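Local coordinates for protein actinorhodin polyketide putative beta-ketoacyl synthase 2 (PDB 1TQY) that is the chain length factor of actinorhodin polyketide biosynthesis in Streptomyces coelicolor, a ketosynthase-like protein probably supporting beta-ketoacyl synthase activity, at residues M355-G360 with R390-L395. Numbering follows the deposited sequence.
Sequences MSLREG and RTALVL
In the C-terminal half of this thiolase-like fold, the C-terminal part of helix 345-359 lies against the entry into strand 391-398, and Leu357 alone carries the touch from the helix side. Its CA is 5.5 Å from that of Arg390, the residue just before the strand, and this is the closest CA pair of the two segments. With CG beside the backbone N and anti to the carbonyl carbon (chi1 -59°), the two methyls reach the peptide joining Arg390 to Thr391. CD2 of Leu357 sits 3.6 Å from Arg390 C and slightly farther from Thr391 N. CD1 faces the carbonyl oxygen of the same peptide, Arg390 O, at 4.0 Å. One step along, Leu357 CD2 also meets Ala392 CB at 4.2 Å, the one contact here between apolar side chains. The bonds from the backbone to CB in Leu357 and Ala392 are directed toward the other segment, those in Arg390 and Thr391 away from it; the leucine therefore packs on main chain at those two residues. The interface is small, 130 Å² over both sides, and apolar on the helix side. The polar N-H that CD2 approaches is used elsewhere: Asp300 OD1 accepts hydrogen bonds from the N atoms of both Arg390 and Thr391. The strand is further tied by backbone bonds to strand 402-410, and Val301 packs on Ala392. Beyond the leucine, Gly360 leaves the helix with positive phi (68°). On the more exposed side of the same turn, Arg358 and Glu359 form a salt bridge, Arg358 NH2 to Glu359 OE1 at 3.2 Å; the carboxylate oxygen is approached on its syn side, with NH2 lying 18° out of the carboxylate plane.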
loop_
_atom_site.group_PDB
_atom_site.type_symbol
_atom_site.label_atom_id
_atom_site.label_comp_id
_atom_site.label_asym_id
_atom_site.label_seq_id
_atom_site.Cartn_x
_atom_site.Cartn_y
_atom_site.Cartn_z
ATOM N N MET B 355 -24.013 7.569 -9.167
ATOM C CA MET B 355 -25.287 7.075 -9.658
ATOM C C MET B 355 -26.428 7.952 -9.171
ATOM O O MET B 355 -27.434 8.138 -9.861
ATOM C CB MET B 355 -25.501 5.635 -9.191
ATOM C CG MET B 355 -24.718 4.609 -9.997
ATOM S SD MET B 355 -25.478 4.337 -11.622
ATOM C CE MET B 355 -24.772 5.641 -12.541
ATOM N N SER B 356 -26.267 8.477 -7.965
ATOM C CA SER B 356 -27.269 9.347 -7.382
ATOM C C SER B 356 -27.275 10.635 -8.191
ATOM O O SER B 356 -28.332 11.155 -8.550
ATOM C CB SER B 356 -26.926 9.621 -5.915
ATOM O OG SER B 356 -26.994 8.420 -5.161
ATOM N N LEU B 357 -26.087 11.141 -8.498
ATOM C CA LEU B 357 -25.976 12.360 -9.285
ATOM C C LEU B 357 -26.558 12.157 -10.679
ATOM O O LEU B 357 -27.279 13.013 -11.193
ATOM C CB LEU B 357 -24.517 12.787 -9.411
ATOM C CG LEU B 357 -23.794 13.065 -8.100
ATOM C CD1 LEU B 357 -22.366 13.437 -8.411
ATOM C CD2 LEU B 357 -24.495 14.164 -7.332
ATOM N N ARG B 358 -26.249 11.016 -11.284
ATOM C CA ARG B 358 -26.734 10.723 -12.619
ATOM C C ARG B 358 -28.240 10.515 -12.669
ATOM O O ARG B 358 -28.914 11.045 -13.552
ATOM C CB ARG B 358 -26.039 9.488 -13.184
ATOM C CG ARG B 358 -26.053 9.475 -14.699
ATOM C CD ARG B 358 -25.576 8.166 -15.271
ATOM N NE ARG B 358 -26.454 7.068 -14.890
ATOM C CZ ARG B 358 -26.265 5.805 -15.257
ATOM N NH1 ARG B 358 -25.225 5.486 -16.016
ATOM N NH2 ARG B 358 -27.113 4.860 -14.866
ATOM N N GLU B 359 -28.761 9.743 -11.719
ATOM C CA GLU B 359 -30.192 9.439 -11.641
ATOM C C GLU B 359 -31.041 10.515 -10.972
ATOM O O GLU B 359 -32.261 10.376 -10.894
ATOM C CB GLU B 359 -30.410 8.121 -10.897
ATOM C CG GLU B 359 -30.809 6.966 -11.795
ATOM C CD GLU B 359 -29.755 6.664 -12.839
ATOM O OE1 GLU B 359 -28.607 6.347 -12.451
ATOM O OE2 GLU B 359 -30.073 6.741 -14.043
ATOM N N GLY B 360 -30.409 11.571 -10.472
ATOM C CA GLY B 360 -31.171 12.628 -9.827
ATOM C C GLY B 360 -31.850 12.260 -8.510
ATOM O O GLY B 360 -32.744 12.977 -8.059
ATOM N N ARG B 390 -26.151 17.591 -7.495
ATOM C CA ARG B 390 -25.175 17.797 -8.557
ATOM C C ARG B 390 -23.753 17.649 -8.021
ATOM O O ARG B 390 -22.806 17.421 -8.775
ATOM C CB ARG B 390 -25.355 19.189 -9.163
ATOM C CG ARG B 390 -24.950 19.280 -10.621
ATOM C CD ARG B 390 -24.493 20.687 -11.000
ATOM N NE ARG B 390 -23.172 20.991 -10.446
ATOM C CZ ARG B 390 -22.511 22.124 -10.660
ATOM N NH1 ARG B 390 -23.056 23.069 -11.419
ATOM N NH2 ARG B 390 -21.306 22.306 -10.129
ATOM N N THR B 391 -23.606 17.792 -6.711
ATOM C CA THR B 391 -22.301 17.672 -6.074
ATOM C C THR B 391 -22.448 16.814 -4.831
ATOM O O THR B 391 -23.325 17.046 -4.003
ATOM C CB THR B 391 -21.747 19.048 -5.670
ATOM O OG1 THR B 391 -21.584 19.854 -6.843
ATOM C CG2 THR B 391 -20.402 18.901 -4.973
ATOM N N ALA B 392 -21.584 15.818 -4.704
ATOM C CA ALA B 392 -21.642 14.929 -3.565
ATOM C C ALA B 392 -20.294 14.853 -2.878
ATOM O O ALA B 392 -19.254 14.948 -3.534
ATOM C CB ALA B 392 -22.068 13.536 -4.018
ATOM N N LEU B 393 -20.320 14.716 -1.554
ATOM C CA LEU B 393 -19.100 14.562 -0.764
ATOM C C LEU B 393 -19.147 13.123 -0.243
ATOM O O LEU B 393 -20.180 12.672 0.253
ATOM C CB LEU B 393 -19.060 15.537 0.429
ATOM C CG LEU B 393 -17.915 15.285 1.429
ATOM C CD1 LEU B 393 -16.596 15.703 0.814
ATOM C CD2 LEU B 393 -18.149 16.062 2.740
ATOM N N VAL B 394 -18.040 12.402 -0.391
ATOM C CA VAL B 394 -17.931 11.019 0.073
ATOM C C VAL B 394 -16.853 10.990 1.152
ATOM O O VAL B 394 -15.775 11.558 0.978
ATOM C CB VAL B 394 -17.545 10.054 -1.083
ATOM C CG1 VAL B 394 -17.400 8.619 -0.555
ATOM C CG2 VAL B 394 -18.624 10.091 -2.168
ATOM N N LEU B 395 -17.155 10.332 2.265
ATOM C CA LEU B 395 -16.244 10.248 3.407
ATOM C C LEU B 395 -15.889 8.815 3.780
ATOM O O LEU B 395 -16.717 7.914 3.668
ATOM C CB LEU B 395 -16.902 10.902 4.619
ATOM C CG LEU B 395 -17.331 12.351 4.417
ATOM C CD1 LEU B 395 -17.953 12.895 5.687
ATOM C CD2 LEU B 395 -16.112 13.162 4.018
#